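Local coordinates for protein protelomerase (Agrobacterium tumefaciens, PDB 4F43) that probably cuts replicated telomere junctions and rejoins the strands into the hairpin ends of a linear chromosome, protecting the hairpins it makes, at residues V12-I15 with E16-E19; D231-S234 with S235-L239. The protein carries 1 engineered substitution. One frame throughout, in Å; residues are numbered along the deposited sequence.

In the fold
Each contact is local, between neighbouring residues along a helix, but the two helices differ in setting. Contact 1 lies on helix 9-18 near the N-terminus, at the protein surface, its centre about 26 Å from the centre of the chain; contact 2 lies in helix 230-248 of the catalytic domain, is partly buried and has its centre about 13 Å from that of the chain. Their own centres are about 17 Å apart, and they meet where Lys14 NZ packs on Asp231 CG at 3.5 Å, with a long, weak ion pair to the same carboxylate. Aliphatic parts of charged side chains dominate contact 1, with one phosphate alongside. Contact 2 places an aromatic ring and an arginine directly against the DNA backbone.

Contact 1: residues V12-I15 with E16-E19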
loop_
_atom_site.group_PDB
_atom_site.type_symbol
_atom_site.label_atom_id
_atom_site.label_comp_id
_atom_site.label_asym_id
_atom_site.label_seq_id
_atom_site.Cartn_x
_atom_site.Cartn_y
_atom_site.Cartn_z
ATOM N N VAL A 12 24.158 -2.361 -1.567
ATOM C CA VAL A 12 25.350 -3.182 -1.384
ATOM C C VAL A 12 25.047 -4.470 -0.625
ATOM O O VAL A 12 25.449 -5.552 -1.048
ATOM C CB VAL A 12 26.461 -2.402 -0.651
ATOM C CG1 VAL A 12 27.642 -3.311 -0.343
ATOM C CG2 VAL A 12 26.905 -1.207 -1.481
ATOM N N GLU A 13 24.333 -4.351 0.490
ATOM C CA GLU A 13 23.946 -5.519 1.273
ATOM C C GLU A 13 23.008 -6.423 0.481
ATOM O O GLU A 13 23.104 -7.652 0.552
ATOM C CB GLU A 13 23.299 -5.095 2.594
ATOM C CG GLU A 13 24.272 -4.479 3.586
ATOM C CD GLU A 13 23.586 -3.966 4.837
ATOM O OE1 GLU A 13 22.340 -4.022 4.900
ATOM O OE2 GLU A 13 24.294 -3.508 5.758
ATOM N N LYS A 14 22.111 -5.810 -0.288
ATOM C CA LYS A 14 21.192 -6.569 -1.134
ATOM C C LYS A 14 21.925 -7.333 -2.234
ATOM O O LYS A 14 21.422 -8.333 -2.746
ATOM C CB LYS A 14 20.131 -5.652 -1.747
ATOM C CG LYS A 14 19.044 -5.233 -0.774
ATOM C CD LYS A 14 17.952 -4.447 -1.475
ATOM C CE LYS A 14 16.820 -4.108 -0.522
ATOM N NZ LYS A 14 15.730 -3.360 -1.202
ATOM N N ILE A 15 23.112 -6.856 -2.596
ATOM C CA ILE A 15 23.939 -7.537 -3.586
ATOM C C ILE A 15 24.761 -8.651 -2.941
ATOM O O ILE A 15 24.864 -9.756 -3.480
ATOM C CB ILE A 15 24.876 -6.552 -4.309
ATOM C CG1 ILE A 15 24.061 -5.547 -5.125
ATOM C CG2 ILE A 15 25.845 -7.296 -5.215
ATOM C CD1 ILE A 15 24.896 -4.474 -5.783
ATOM N N GLU A 16 25.341 -8.350 -1.782
ATOM C CA GLU A 16 26.128 -9.322 -1.032
ATOM C C GLU A 16 25.279 -10.526 -0.647
ATOM O O GLU A 16 25.760 -11.659 -0.637
ATOM C CB GLU A 16 26.723 -8.679 0.222
ATOM C CG GLU A 16 27.769 -7.616 -0.063
ATOM C CD GLU A 16 28.272 -6.940 1.198
ATOM O OE1 GLU A 16 27.678 -7.168 2.272
ATOM O OE2 GLU A 16 29.261 -6.182 1.114
ATOM N N ARG A 17 24.011 -10.273 -0.333
ATOM C CA ARG A 17 23.078 -11.354 -0.042
ATOM C C ARG A 17 22.804 -12.189 -1.289
ATOM O O ARG A 17 22.663 -13.410 -1.214
ATOM C CB ARG A 17 21.759 -10.805 0.503
ATOM C CG ARG A 17 21.823 -10.314 1.938
ATOM C CD ARG A 17 20.429 -10.141 2.527
ATOM N NE ARG A 17 19.669 -9.074 1.880
ATOM C CZ ARG A 17 18.744 -9.270 0.944
ATOM N NH1 ARG A 17 18.458 -10.499 0.535
ATOM N NH2 ARG A 17 18.105 -8.235 0.417
ATOM N N ALA A 18 22.735 -11.520 -2.435
ATOM C CA ALA A 18 22.365 -12.173 -3.685
ATOM C C ALA A 18 23.559 -12.768 -4.427
ATOM O O ALA A 18 23.400 -13.335 -5.509
ATOM C CB ALA A 18 21.610 -11.204 -4.585
ATOM N N GLU A 19 24.747 -12.637 -3.846
ATOM C CA GLU A 19 25.952 -13.194 -4.454
ATOM C C GLU A 19 25.866 -14.715 -4.533
ATOM O O GLU A 19 26.338 -15.326 -5.491
ATOM C CB GLU A 19 27.196 -12.778 -3.666
ATOM C CG GLU A 19 28.508 -13.117 -4.358
ATOM C CD GLU A 19 28.755 -12.261 -5.587
ATOM O OE1 GLU A 19 28.468 -11.046 -5.532
ATOM O OE2 GLU A 19 29.232 -12.802 -6.607
#
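Lys14 and Arg17 lie side by side along one flank of helix 9-18, with Arg17 NH2 coming to 3.4 Å from Lys14 CG. The guanidinium approaches the methylenes obliquely, and the bend of the Arg17 chain at CG-CD (chi3 -66°) turns it back along the preceding turn. Lys14 is extended and carries its ammonium past this group, leaving NZ and Arg17 NH2 5.7 Å apart; NZ instead forms a long, weak ion pair with Asp231.

On another flank Val12 and Glu16 also run alongside each other. Val12 CG1, set anti to the backbone N (chi1 174°), meets the Glu16 carboxylate at OE2, 3.6 Å away, a van der Waals contact between a methyl and an oxygen. Glu16 CG rests on Val12 O at 3.3 Å before the chain runs outward.

Beneath these pairs the backbone bonds change character along the turn. Glu16 N donates to Val12 O at 2.9 Å and fairly straight (163°), and Arg17 N donates to Glu13 O at the same length. Ala18 N, by contrast, is divided between two weak bonds, to Lys14 O and Ile15 O. Ile15 packs on Leu31 and Ala34 of helix 28-40, while Ala18 lies against a DNA phosphate. A charged i/i+3 pair, a valine-glutamate i/i+4 pair and an isoleucine packed on a neighbouring helix are typical of a short amphipathic surface helix.

Contact 2: residues D231-S234 with S235-L239; sequences DDFS and SETRL. With nucleotides of chain B.
A turn near the start of helix 230-248, in the telomere-resolvase catalytic domain, carries a phosphate-binding arginine and the phenylalanine packed against it. Arg238 NH2 donates to OP2 of DT23 of chain B at 3.0 Å, and the bond is almost straight (175°), with the oxygen at the guanidinium edge and in its plane. The arginine leaves the helix with CG anti to the backbone N and then bends at both chi2 and chi3 (each 68°), which brings the guanidinium back beside the preceding turn.

Its two faces meet different groups. C2' of DT23 of chain B lies over one, near the rim on the NH1 side, and Phe233 CE2 lies over the other, 3.8 Å from NH2. Ring and guanidinium planes stand 85° apart, the phenyl turning its edge to the flat cation rather than lying parallel to it. Ser234 OG sits at the guanidinium edge, 3.5 Å from NH2, but its hydrogen bond goes to Ile230 O. Arg238 NH1 is buried without a polar partner in the model.

Phe233 also crosses Thr237, CE1 approaching CB at 4.1 Å, while Thr237 OG1 is held by Trp225 NE1. In the backbone, Ser234 O accepts Arg238 N at 2.9 Å, a weak bond from Thr237 N, and a water at 2.6 Å that in turn accepts from Leu239 N. Pro155 and Thr160 of helix 155-161 pack on Phe233, backing the side chain that flanks the arginine. An arginine held between an aromatic edge and a sugar while giving one in-plane N-H to a phosphate oxygen is consistent with a DNA-backbone contact of the resolvase catalytic domain.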
loop_
_atom_site.group_PDB
_atom_site.type_symbol
_atom_site.label_atom_id
_atom_site.label_comp_id
_atom_site.label_asym_id
_atom_site.label_seq_id
_atom_site.Cartn_x
_atom_site.Cartn_y
_atom_site.Cartn_z
ATOM N N ASP A 231 10.278 -4.235 1.444
ATOM C CA ASP A 231 10.921 -5.146 0.504
ATOM C C ASP A 231 10.987 -6.555 1.086
ATOM O O ASP A 231 10.714 -7.540 0.392
ATOM C CB ASP A 231 12.322 -4.648 0.145
ATOM C CG ASP A 231 12.309 -3.247 -0.437
ATOM O OD1 ASP A 231 12.003 -3.105 -1.640
ATOM O OD2 ASP A 231 12.604 -2.288 0.308
ATOM N N ASP A 232 11.350 -6.636 2.364
ATOM C CA ASP A 232 11.383 -7.907 3.076
ATOM C C ASP A 232 10.010 -8.563 3.059
ATOM O O ASP A 232 9.883 -9.740 2.727
ATOM C CB ASP A 232 11.844 -7.707 4.520
ATOM C CG ASP A 232 13.324 -7.399 4.623
ATOM O OD1 ASP A 232 14.100 -7.928 3.800
ATOM O OD2 ASP A 232 13.710 -6.627 5.526
ATOM N N PHE A 233 8.989 -7.789 3.413
ATOM C CA PHE A 233 7.612 -8.269 3.407
ATOM C C PHE A 233 7.193 -8.742 2.019
ATOM O O PHE A 233 6.512 -9.762 1.878
ATOM C CB PHE A 233 6.665 -7.171 3.895
ATOM C CG PHE A 233 5.212 -7.496 3.703
ATOM C CD1 PHE A 233 4.562 -8.360 4.567
ATOM C CD2 PHE A 233 4.494 -6.934 2.660
ATOM C CE1 PHE A 233 3.227 -8.662 4.390
ATOM C CE2 PHE A 233 3.157 -7.232 2.480
ATOM C CZ PHE A 233 2.523 -8.095 3.347
ATOM N N SER A 234 7.602 -7.993 0.999
ATOM C CA SER A 234 7.302 -8.349 -0.381
ATOM C C SER A 234 7.894 -9.709 -0.734
ATOM O O SER A 234 7.162 -10.647 -1.056
ATOM C CB SER A 234 7.827 -7.280 -1.343
ATOM O OG SER A 234 7.143 -6.050 -1.164
ATOM N N SER A 235 9.217 -9.814 -0.650
ATOM C CA SER A 235 9.911 -11.051 -1.006
ATOM C C SER A 235 9.470 -12.242 -0.154
ATOM O O SER A 235 9.522 -13.387 -0.602
ATOM C CB SER A 235 11.427 -10.862 -0.898
ATOM O OG SER A 235 11.880 -9.849 -1.782
ATOM N N GLU A 236 9.028 -11.963 1.069
ATOM C CA GLU A 236 8.617 -13.010 1.999
ATOM C C GLU A 236 7.209 -13.535 1.727
ATOM O O GLU A 236 6.977 -14.744 1.753
ATOM C CB GLU A 236 8.695 -12.498 3.440
ATOM C CG GLU A 236 8.189 -13.475 4.490
ATOM C CD GLU A 236 9.274 -14.399 5.005
ATOM O OE1 GLU A 236 9.803 -14.133 6.105
ATOM O OE2 GLU A 236 9.595 -15.389 4.315
ATOM N N THR A 237 6.273 -12.628 1.459
ATOM C CA THR A 237 4.857 -12.989 1.492
ATOM C C THR A 237 4.067 -12.713 0.204
ATOM O O THR A 237 3.090 -13.407 -0.073
ATOM C CB THR A 237 4.155 -12.301 2.690
ATOM O OG1 THR A 237 4.944 -12.481 3.871
ATOM C CG2 THR A 237 2.766 -12.878 2.925
ATOM N N ARG A 238 4.500 -11.724 -0.579
ATOM C CA ARG A 238 3.703 -11.207 -1.704
ATOM C C ARG A 238 3.030 -12.256 -2.596
ATOM O O ARG A 238 1.810 -12.247 -2.759
ATOM C CB ARG A 238 4.529 -10.257 -2.575
ATOM C CG ARG A 238 3.709 -9.516 -3.619
ATOM C CD ARG A 238 2.757 -8.535 -2.958
ATOM N NE ARG A 238 3.473 -7.428 -2.329
ATOM C CZ ARG A 238 2.929 -6.575 -1.468
ATOM N NH1 ARG A 238 1.656 -6.702 -1.118
ATOM N NH2 ARG A 238 3.660 -5.599 -0.949
ATOM N N LEU A 239 3.826 -13.153 -3.169
ATOM C CA LEU A 239 3.304 -14.151 -4.102
ATOM C C LEU A 239 2.382 -15.168 -3.428
ATOM O O LEU A 239 1.375 -15.581 -4.007
ATOM C CB LEU A 239 4.444 -14.871 -4.831
ATOM C CG LEU A 239 5.164 -14.113 -5.953
ATOM C CD1 LEU A 239 4.161 -13.444 -6.884
ATOM C CD2 LEU A 239 6.162 -13.100 -5.407
ATOM P P DT B 23 1.262 -2.993 1.018
ATOM O OP1 DT B 23 0.174 -3.279 1.980
ATOM O OP2 DT B 23 2.546 -3.717 1.120
ATOM O "O5'" DT B 23 0.696 -3.202 -0.463
ATOM C "C5'" DT B 23 -0.565 -2.653 -0.828
ATOM C "C4'" DT B 23 -0.850 -2.890 -2.302
ATOM O "O4'" DT B 23 0.234 -2.339 -3.094
ATOM C "C3'" DT B 23 -0.965 -4.355 -2.719
ATOM O "O3'" DT B 23 -2.044 -4.509 -3.637
ATOM C "C2'" DT B 23 0.373 -4.637 -3.389
ATOM C "C1'" DT B 23 0.609 -3.294 -4.063
ATOM N N1 DT B 23 2.017 -3.052 -4.488
ATOM C C2 DT B 23 2.281 -2.928 -5.831
ATOM O O2 DT B 23 1.421 -3.008 -6.688
ATOM N N3 DT B 23 3.595 -2.705 -6.138
ATOM C C4 DT B 23 4.656 -2.596 -5.263
ATOM O O4 DT B 23 5.803 -2.394 -5.657
ATOM C C5 DT B 23 4.314 -2.735 -3.869
ATOM C C7 DT B 23 5.375 -2.637 -2.813
ATOM C C6 DT B 23 3.029 -2.954 -3.554
HETATM O O HOH W 1 6.817 -13.017 -1.980
#